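Local coordinates for putative aminooxidase (PDB 2B9W), which probably isomerises double bonds of fatty acids with the help of bound FAD, in the fold of the flavin-containing amine oxidoreductases, at residues H31-L36 against L216-E221; S274-Q279 against P372-E377; D284-K289 against E360-E365. All coordinates share one frame; numbering follows the deposited sequence.

After strand 9-12 and helix 16-27 the chain lays down strand 33-36, an outer strand of the parallel sheet in the dinucleotide-binding part. Contact 1 closes there about 180 residues later, when the loop after helix 205-215 returns to it. The chain then enters the long strand 277-288 of the mixed sheet. Contact 2 ties the start of that strand to the end of strand 359-373. Contact 3 falls wholly within this excursion and joins the end of strand 277-288 to the start of strand 359-373. Contacts 2 and 3 are centred about 31 Å apart. Contact 1 is complete before either opens and touches neither. Its centre is about 30 Å from that of contact 2.

Contact 1: H31-L36 against L216-E221; sequences HDYTIL and LEHPAE
Leu216 packs its CD1 against CD1 of Ile35 at 3.5 Å, a tight methyl contact between side chains that meet at about a right angle. Its CB also lies beside Tyr33 OH. Glu217 comes next and reaches back to His31. Its CG is anti to the backbone N (chi1 176°) and the chain stays extended, which carries the carboxylate out to the His31 ring. Glu217 OE1 accepts a hydrogen bond from His31 ND1 at 2.6 Å through its syn lone pair, in the plane of the ring. His218 is held at both ends. His218 N donates to Tyr33 OH over 3.1 Å, and that hydroxyl is also bonded to Glu26. His218 NE2 donates to His31 O at 2.8 Å, a bent bond. Between these bonds the His218 ring turns an edge to the face of Tyr33, a T-shaped pair with planes 81° apart. A water accepts from Ile35 N and donates to His218 O. Ala220 CB rests on Ile35 CG2 at 3.9 Å. Glu221 N then bonds to Ile35 O at 2.9 Å, within a single backbone bridge between Leu36 and Glu221. The loop thus lies along strand 33-36, at one edge of the Rossmann-type parallel sheet. Strand 9-12 pairs with the other edge of strand 33-36, helix 16-27 meets Leu216 through Met23 and Glu26, and Leu36 touches the FAD.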
loop_
_atom_site.group_PDB
_atom_site.type_symbol
_atom_site.label_atom_id
_atom_site.label_comp_id
_atom_site.label_asym_id
_atom_site.label_seq_id
_atom_site.Cartn_x
_atom_site.Cartn_y
_atom_site.Cartn_z
ATOM N N HIS A 31 -23.330 3.498 -15.358
ATOM C CA HIS A 31 -22.789 2.790 -16.525
ATOM C C HIS A 31 -21.945 3.632 -17.465
ATOM O O HIS A 31 -21.372 3.096 -18.421
ATOM C CB HIS A 31 -23.931 2.116 -17.299
ATOM C CG HIS A 31 -24.677 1.105 -16.487
ATOM N ND1 HIS A 31 -24.209 -0.175 -16.283
ATOM C CD2 HIS A 31 -25.848 1.190 -15.804
ATOM C CE1 HIS A 31 -25.053 -0.834 -15.509
ATOM N NE2 HIS A 31 -26.060 -0.031 -15.207
ATOM N N ASP A 32 -21.830 4.932 -17.209
ATOM C CA ASP A 32 -21.063 5.806 -18.108
ATOM C C ASP A 32 -19.776 6.283 -17.435
ATOM O O ASP A 32 -19.530 7.489 -17.288
ATOM C CB ASP A 32 -21.934 6.982 -18.564
ATOM C CG ASP A 32 -21.341 7.757 -19.746
ATOM O OD1 ASP A 32 -20.170 7.536 -20.123
ATOM O OD2 ASP A 32 -22.059 8.634 -20.291
ATOM N N TYR A 33 -18.939 5.330 -17.038
ATOM C CA TYR A 33 -17.613 5.659 -16.508
ATOM C C TYR A 33 -16.520 5.321 -17.523
ATOM O O TYR A 33 -16.700 4.445 -18.384
ATOM C CB TYR A 33 -17.353 4.916 -15.199
ATOM C CG TYR A 33 -17.330 3.416 -15.378
ATOM C CD1 TYR A 33 -16.149 2.749 -15.706
ATOM C CD2 TYR A 33 -18.491 2.677 -15.263
ATOM C CE1 TYR A 33 -16.128 1.361 -15.876
ATOM C CE2 TYR A 33 -18.489 1.297 -15.447
ATOM C CZ TYR A 33 -17.296 0.648 -15.760
ATOM O OH TYR A 33 -17.309 -0.703 -15.947
ATOM N N THR A 34 -15.386 5.995 -17.390
ATOM C CA THR A 34 -14.199 5.705 -18.158
ATOM C C THR A 34 -13.021 5.703 -17.205
ATOM O O THR A 34 -12.888 6.616 -16.380
ATOM C CB THR A 34 -13.986 6.762 -19.241
ATOM O OG1 THR A 34 -15.142 6.781 -20.074
ATOM C CG2 THR A 34 -12.774 6.440 -20.102
ATOM N N ILE A 35 -12.207 4.655 -17.282
ATOM C CA ILE A 35 -10.988 4.569 -16.506
ATOM C C ILE A 35 -9.819 4.910 -17.399
ATOM O O ILE A 35 -9.659 4.330 -18.491
ATOM C CB ILE A 35 -10.784 3.171 -15.882
ATOM C CG1 ILE A 35 -12.013 2.772 -15.073
ATOM C CG2 ILE A 35 -9.507 3.181 -15.042
ATOM C CD1 ILE A 35 -12.069 1.286 -14.647
ATOM N N LEU A 36 -9.019 5.879 -16.967
ATOM C CA LEU A 36 -7.889 6.343 -17.774
ATOM C C LEU A 36 -6.590 5.973 -17.071
ATOM O O LEU A 36 -6.328 6.437 -15.955
ATOM C CB LEU A 36 -7.972 7.852 -17.986
ATOM C CG LEU A 36 -9.284 8.449 -18.550
ATOM C CD1 LEU A 36 -9.198 10.003 -18.548
ATOM C CD2 LEU A 36 -9.615 7.931 -19.942
ATOM N N LEU A 216 -15.267 -5.633 -16.425
ATOM C CA LEU A 216 -15.943 -4.335 -16.399
ATOM C C LEU A 216 -16.671 -4.107 -17.718
ATOM O O LEU A 216 -16.240 -4.563 -18.782
ATOM C CB LEU A 216 -14.975 -3.188 -16.147
ATOM C CG LEU A 216 -14.309 -3.116 -14.749
ATOM C CD1 LEU A 216 -13.334 -1.941 -14.691
ATOM C CD2 LEU A 216 -15.333 -3.109 -13.559
ATOM N N GLU A 217 -17.803 -3.430 -17.624
ATOM C CA GLU A 217 -18.512 -2.991 -18.793
ATOM C C GLU A 217 -17.600 -2.092 -19.625
ATOM O O GLU A 217 -17.622 -2.149 -20.844
ATOM C CB GLU A 217 -19.776 -2.278 -18.335
ATOM C CG GLU A 217 -20.611 -1.668 -19.399
ATOM C CD GLU A 217 -21.858 -0.970 -18.800
ATOM O OE1 GLU A 217 -22.204 -1.241 -17.597
ATOM O OE2 GLU A 217 -22.471 -0.153 -19.553
ATOM N N HIS A 218 -16.775 -1.275 -18.970
ATOM C CA HIS A 218 -15.777 -0.454 -19.667
ATOM C C HIS A 218 -14.360 -0.696 -19.154
ATOM O O HIS A 218 -13.879 0.046 -18.309
ATOM C CB HIS A 218 -16.119 1.039 -19.558
ATOM C CG HIS A 218 -17.513 1.360 -20.008
ATOM N ND1 HIS A 218 -17.884 1.353 -21.333
ATOM C CD2 HIS A 218 -18.630 1.651 -19.305
ATOM C CE1 HIS A 218 -19.173 1.616 -21.428
ATOM N NE2 HIS A 218 -19.647 1.811 -20.211
ATOM N N PRO A 219 -13.653 -1.717 -19.698
ATOM C CA PRO A 219 -12.249 -1.904 -19.309
ATOM C C PRO A 219 -11.441 -0.629 -19.517
ATOM O O PRO A 219 -11.782 0.163 -20.401
ATOM C CB PRO A 219 -11.766 -2.998 -20.261
ATOM C CG PRO A 219 -13.017 -3.831 -20.538
ATOM C CD PRO A 219 -14.095 -2.731 -20.673
ATOM N N ALA A 220 -10.374 -0.440 -18.727
ATOM C CA ALA A 220 -9.533 0.761 -18.793
ATOM C C ALA A 220 -8.982 1.102 -20.181
ATOM O O ALA A 220 -8.559 0.204 -20.931
ATOM C CB ALA A 220 -8.339 0.655 -17.792
ATOM N N GLU A 221 -8.953 2.403 -20.491
ATOM C CA GLU A 221 -8.197 2.906 -21.621
ATOM C C GLU A 221 -6.796 3.072 -21.139
ATOM O O GLU A 221 -6.566 3.700 -20.106
ATOM C CB GLU A 221 -8.692 4.275 -22.099
ATOM C CG GLU A 221 -10.138 4.327 -22.496
ATOM C CD GLU A 221 -10.525 5.702 -23.046
ATOM O OE1 GLU A 221 -9.638 6.396 -23.628
ATOM O OE2 GLU A 221 -11.714 6.081 -22.885
HETATM O O HOH W 1 -12.955 2.645 -18.965
#

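Contact 2: S274-Q279 against P372-E377; sequences SKIIHQ and PHVSSE
Ile277 lies over one face of the His373 ring. The contact is a CH-pi interaction, with Ile277 CG1 3.9 Å from the ring centroid and 15° off the normal. Ile277 CD1 reaches further along the ring, to His373 NE2 at 3.7 Å. In both residues the gamma atom that takes part sits between the backbone N and the carbonyl carbon (chi1 52° for Ile277 CG1, 61° for His373 CG). The two side chains lean over each other on the same side of the sheet. Under them the backbones are joined by two nearly straight bonds. Ile277 N donates to His373 O, and His373 N donates to Ile277 O, both at 2.8 Å. This is an antiparallel hydrogen-bonded pair. It joins the start of strand 277-288 to the end of strand 359-373, at the edge of the seven-stranded mixed sheet. The ring edge faces Gln279, whose OE1 is 3.8 Å from His373 CE1. Gln279 OE1 is itself held by Asn332. His373 ND1 bonds to Phe371 O, and the Phe371 ring stacks on His373, which fixes the imidazole further. On the neighbouring positions, Ile276 CG2 and Pro372 CB lie side by side at 3.9 Å. Val374 CG1 meets Lys275 O at the same separation. Trp383 of helix 383-389 touches Lys275, Ile276 and Val374. Beyond the pair the two chains diverge, and a water bridges the gap: it donates to Lys275 O and accepts from Ser375 N at 2.9 Å. Ser375 is the N-cap of helix 376-380, its OG bonded to Asp378 N.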
loop_
_atom_site.group_PDB
_atom_site.type_symbol
_atom_site.label_atom_id
_atom_site.label_comp_id
_atom_site.label_asym_id
_atom_site.label_seq_id
_atom_site.Cartn_x
_atom_site.Cartn_y
_atom_site.Cartn_z
ATOM N N SER A 274 0.155 19.560 -1.254
ATOM C CA SER A 274 1.590 19.829 -1.114
ATOM C C SER A 274 2.209 19.279 0.163
ATOM O O SER A 274 3.437 19.240 0.267
ATOM C CB SER A 274 1.880 21.342 -1.142
ATOM O OG SER A 274 1.732 21.819 -2.461
ATOM N N LYS A 275 1.382 18.924 1.138
ATOM C CA LYS A 275 1.858 18.377 2.409
ATOM C C LYS A 275 2.106 16.837 2.357
ATOM O O LYS A 275 2.634 16.239 3.293
ATOM C CB LYS A 275 0.820 18.648 3.493
ATOM C CG LYS A 275 0.552 20.144 3.785
ATOM C CD LYS A 275 -0.608 20.304 4.769
ATOM C CE LYS A 275 -0.970 21.779 5.063
ATOM N NZ LYS A 275 0.208 22.646 5.340
ATOM N N ILE A 276 1.655 16.209 1.290
ATOM C CA ILE A 276 1.748 14.750 1.157
ATOM C C ILE A 276 3.188 14.362 1.055
ATOM O O ILE A 276 3.950 14.933 0.265
ATOM C CB ILE A 276 0.973 14.233 -0.077
ATOM C CG1 ILE A 276 -0.511 14.507 0.142
ATOM C CG2 ILE A 276 1.280 12.728 -0.311
ATOM C CD1 ILE A 276 -1.381 14.341 -1.113
ATOM N N ILE A 277 3.570 13.394 1.879
ATOM C CA ILE A 277 4.905 12.799 1.803
ATOM C C ILE A 277 4.770 11.316 1.445
ATOM O O ILE A 277 3.698 10.726 1.577
ATOM C CB ILE A 277 5.669 12.969 3.137
ATOM C CG1 ILE A 277 4.828 12.473 4.314
ATOM C CG2 ILE A 277 6.034 14.468 3.356
ATOM C CD1 ILE A 277 5.490 12.681 5.714
ATOM N N HIS A 278 5.855 10.726 0.966
ATOM C CA HIS A 278 5.789 9.342 0.522
ATOM C C HIS A 278 7.105 8.650 0.758
ATOM O O HIS A 278 8.104 9.281 1.161
ATOM C CB HIS A 278 5.409 9.288 -0.951
ATOM C CG HIS A 278 6.483 9.783 -1.864
ATOM N ND1 HIS A 278 6.605 11.109 -2.219
ATOM C CD2 HIS A 278 7.473 9.123 -2.512
ATOM C CE1 HIS A 278 7.639 11.245 -3.036
ATOM N NE2 HIS A 278 8.189 10.058 -3.221
ATOM N N GLN A 279 7.092 7.340 0.497
ATOM C CA GLN A 279 8.201 6.463 0.781
ATOM C C GLN A 279 8.841 6.099 -0.553
ATOM O O GLN A 279 8.156 5.964 -1.564
ATOM C CB GLN A 279 7.697 5.199 1.501
ATOM C CG GLN A 279 7.040 5.469 2.827
ATOM C CD GLN A 279 8.040 6.020 3.812
ATOM O OE1 GLN A 279 8.111 7.229 4.001
ATOM N NE2 GLN A 279 8.873 5.148 4.377
ATOM N N PRO A 372 1.806 7.095 0.211
ATOM C CA PRO A 372 1.582 8.518 0.395
ATOM C C PRO A 372 0.867 8.720 1.741
ATOM O O PRO A 372 -0.095 8.005 2.046
ATOM C CB PRO A 372 0.690 8.912 -0.809
ATOM C CG PRO A 372 -0.028 7.594 -1.184
ATOM C CD PRO A 372 1.074 6.548 -0.945
ATOM N N HIS A 373 1.356 9.653 2.550
ATOM C CA HIS A 373 0.701 9.976 3.814
ATOM C C HIS A 373 1.035 11.412 4.238
ATOM O O HIS A 373 1.646 12.159 3.465
ATOM C CB HIS A 373 1.098 8.970 4.899
ATOM C CG HIS A 373 2.558 8.945 5.194
ATOM N ND1 HIS A 373 3.481 8.382 4.342
ATOM C CD2 HIS A 373 3.259 9.401 6.261
ATOM C CE1 HIS A 373 4.688 8.499 4.867
ATOM N NE2 HIS A 373 4.582 9.114 6.032
ATOM N N VAL A 374 0.579 11.795 5.425
ATOM C CA VAL A 374 0.992 13.057 6.035
ATOM C C VAL A 374 1.559 12.854 7.442
ATOM O O VAL A 374 1.277 11.858 8.145
ATOM C CB VAL A 374 -0.137 14.124 6.025
ATOM C CG1 VAL A 374 -0.552 14.457 4.573
ATOM C CG2 VAL A 374 -1.340 13.696 6.866
ATOM N N SER A 375 2.413 13.808 7.818
ATOM C CA SER A 375 3.055 13.832 9.128
ATOM C C SER A 375 2.031 13.875 10.242
ATOM O O SER A 375 0.870 14.271 10.061
ATOM C CB SER A 375 3.970 15.066 9.227
ATOM O OG SER A 375 3.150 16.217 9.304
ATOM N N SER A 376 2.469 13.472 11.422
ATOM C CA SER A 376 1.661 13.597 12.633
ATOM C C SER A 376 1.160 15.047 12.820
ATOM O O SER A 376 0.008 15.253 13.132
ATOM C CB SER A 376 2.490 13.193 13.857
ATOM O OG SER A 376 1.715 13.262 15.029
ATOM N N GLU A 377 2.043 16.027 12.635
ATOM C CA GLU A 377 1.662 17.443 12.787
ATOM C C GLU A 377 0.510 17.802 11.820
ATOM O O GLU A 377 -0.526 18.355 12.225
ATOM C CB GLU A 377 2.875 18.339 12.555
ATOM C CG GLU A 377 2.594 19.865 12.642
ATOM C CD GLU A 377 3.872 20.697 12.614
ATOM O OE1 GLU A 377 4.367 21.062 13.718
ATOM O OE2 GLU A 377 4.391 20.967 11.503
HETATM O O HOH W 2 3.073 16.007 5.995
HETATM O O HOH W 3 7.802 8.772 6.745
#

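Contact 3: D284-K289 against E360-E365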
loop_
_atom_site.group_PDB
_atom_site.type_symbol
_atom_site.label_atom_id
_atom_site.label_comp_id
_atom_site.label_asym_id
_atom_site.label_seq_id
_atom_site.Cartn_x
_atom_site.Cartn_y
_atom_site.Cartn_z
ATOM N N ASP A 284 14.323 -5.338 -5.573
ATOM C CA ASP A 284 15.222 -5.923 -6.544
ATOM C C ASP A 284 14.879 -7.396 -6.730
ATOM O O ASP A 284 14.809 -8.144 -5.758
ATOM C CB ASP A 284 16.675 -5.771 -6.101
ATOM C CG ASP A 284 17.183 -4.342 -6.248
ATOM O OD1 ASP A 284 17.901 -4.076 -7.237
ATOM O OD2 ASP A 284 16.892 -3.504 -5.374
ATOM N N ALA A 285 14.649 -7.756 -7.987
ATOM C CA ALA A 285 14.377 -9.120 -8.424
ATOM C C ALA A 285 15.722 -9.801 -8.740
ATOM O O ALA A 285 16.384 -9.492 -9.743
ATOM C CB ALA A 285 13.443 -9.113 -9.632
ATOM N N CYS A 286 16.113 -10.710 -7.860
ATOM C CA CYS A 286 17.452 -11.312 -7.879
ATOM C C CYS A 286 17.469 -12.781 -8.194
ATOM O O CYS A 286 16.565 -13.522 -7.810
ATOM C CB CYS A 286 18.143 -11.165 -6.518
ATOM S SG CYS A 286 18.252 -9.498 -5.896
ATOM N N LEU A 287 18.496 -13.184 -8.938
ATOM C CA LEU A 287 18.885 -14.586 -9.011
ATOM C C LEU A 287 20.034 -14.750 -8.038
ATOM O O LEU A 287 20.965 -13.932 -8.045
ATOM C CB LEU A 287 19.328 -14.964 -10.425
ATOM C CG LEU A 287 18.258 -14.803 -11.504
ATOM C CD1 LEU A 287 18.942 -15.000 -12.925
ATOM C CD2 LEU A 287 17.059 -15.788 -11.240
ATOM N N VAL A 288 19.985 -15.806 -7.227
ATOM C CA VAL A 288 20.957 -16.004 -6.146
ATOM C C VAL A 288 21.548 -17.406 -6.174
ATOM O O VAL A 288 20.906 -18.349 -6.662
ATOM C CB VAL A 288 20.329 -15.729 -4.721
ATOM C CG1 VAL A 288 19.700 -14.309 -4.634
ATOM C CG2 VAL A 288 19.301 -16.812 -4.301
ATOM N N LYS A 289 22.767 -17.543 -5.654
ATOM C CA LYS A 289 23.338 -18.870 -5.321
ATOM C C LYS A 289 23.092 -19.175 -3.844
ATOM O O LYS A 289 22.744 -18.288 -3.058
ATOM C CB LYS A 289 24.842 -18.909 -5.593
ATOM C CG LYS A 289 25.242 -18.428 -6.963
ATOM C CD LYS A 289 26.701 -18.819 -7.295
ATOM C CE LYS A 289 27.421 -17.809 -8.207
ATOM N NZ LYS A 289 27.000 -17.846 -9.645
ATOM N N GLU A 360 23.626 -13.457 -7.909
ATOM C CA GLU A 360 24.228 -13.741 -9.210
ATOM C C GLU A 360 23.810 -12.685 -10.225
ATOM O O GLU A 360 24.524 -12.419 -11.196
ATOM C CB GLU A 360 23.746 -15.092 -9.795
ATOM C CG GLU A 360 23.939 -16.283 -8.957
ATOM C CD GLU A 360 23.594 -17.600 -9.688
ATOM O OE1 GLU A 360 22.468 -18.140 -9.493
ATOM O OE2 GLU A 360 24.461 -18.099 -10.441
ATOM N N LYS A 361 22.628 -12.119 -10.050
ATOM C CA LYS A 361 22.064 -11.241 -11.076
ATOM C C LYS A 361 20.861 -10.507 -10.523
ATOM O O LYS A 361 20.024 -11.118 -9.864
ATOM C CB LYS A 361 21.595 -12.077 -12.290
ATOM C CG LYS A 361 21.230 -11.249 -13.530
ATOM C CD LYS A 361 22.452 -10.875 -14.302
ATOM C CE LYS A 361 22.950 -12.089 -15.117
ATOM N NZ LYS A 361 24.169 -11.757 -15.837
ATOM N N ILE A 362 20.794 -9.208 -10.798
ATOM C CA ILE A 362 19.593 -8.426 -10.610
ATOM C C ILE A 362 18.933 -8.239 -11.973
ATOM O O ILE A 362 19.490 -7.585 -12.879
ATOM C CB ILE A 362 19.884 -7.096 -9.925
ATOM C CG1 ILE A 362 20.562 -7.360 -8.560
ATOM C CG2 ILE A 362 18.608 -6.308 -9.754
ATOM C CD1 ILE A 362 21.103 -6.116 -7.850
ATOM N N ILE A 363 17.780 -8.879 -12.148
ATOM C CA ILE A 363 17.110 -8.853 -13.457
ATOM C C ILE A 363 16.136 -7.684 -13.567
ATOM O O ILE A 363 15.793 -7.257 -14.664
ATOM C CB ILE A 363 16.421 -10.213 -13.837
ATOM C CG1 ILE A 363 15.089 -10.420 -13.122
ATOM C CG2 ILE A 363 17.373 -11.414 -13.603
ATOM C CD1 ILE A 363 14.180 -11.456 -13.818
ATOM N N GLU A 364 15.693 -7.165 -12.428
ATOM C CA GLU A 364 14.734 -6.050 -12.411
ATOM C C GLU A 364 14.894 -5.296 -11.093
ATOM O O GLU A 364 15.103 -5.903 -10.023
ATOM C CB GLU A 364 13.273 -6.569 -12.551
ATOM C CG GLU A 364 12.259 -5.461 -12.783
ATOM C CD GLU A 364 10.905 -5.910 -13.080
ATOM O OE1 GLU A 364 10.635 -7.154 -13.214
ATOM O OE2 GLU A 364 10.049 -4.983 -13.183
ATOM N N GLU A 365 14.811 -3.974 -11.175
ATOM C CA GLU A 365 14.797 -3.117 -9.972
ATOM C C GLU A 365 13.763 -2.020 -10.120
ATOM O O GLU A 365 13.627 -1.420 -11.196
ATOM C CB GLU A 365 16.174 -2.515 -9.752
ATOM C CG GLU A 365 16.333 -1.676 -8.476
ATOM C CD GLU A 365 17.714 -1.132 -8.387
ATOM O OE1 GLU A 365 17.912 -0.038 -8.959
ATOM O OE2 GLU A 365 18.618 -1.790 -7.816
#
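The side chains of Asp284 and Glu365 run side by side, but their carboxylate planes are nearly perpendicular, 82° apart. Asp284 OD1 and Glu365 OE2 are only 2.5 Å from each other, so one acid probably holds a proton. Glu365 OE2 also forms a salt bridge with Arg345 of helix 341-354, which would ease the charge. Ile362 CG2 also comes within 3.4 Å of Asp284 OD1. The two segments are antiparallel strands of the mixed sheet, and a beta bulge shifts their register between Ala285 and Cys286. Strand 325-330 flanks strand 277-288 on its other edge. Ala285 N donates to Glu364 O, while Ile363 N donates to Ala285 O, nearly in line with the carbonyl. Leu287 N bonds to Lys361 O at 2.7 Å. Leu287 CD1 packs on Ile363 CG2, the side chains crossing at about a right angle, with Tyr51 touching both. Cys286 SG meets Ile362 CG1 on the face of the acid pair. A second, classic bulge sets Glu360 and Lys361 both opposite Leu287. Leu287 O accepts from two amides, Glu360 N at 2.7 Å and Lys361 N at 3.2 Å. At the Lys289 end of the pairing, Lys289 bends at chi3 and chi4 round the Glu360 side chain. The salt bridge forms at 2.7 Å, with Lys289 NZ on the anti side of Glu360 OE2 and 33° out of the carboxylate plane.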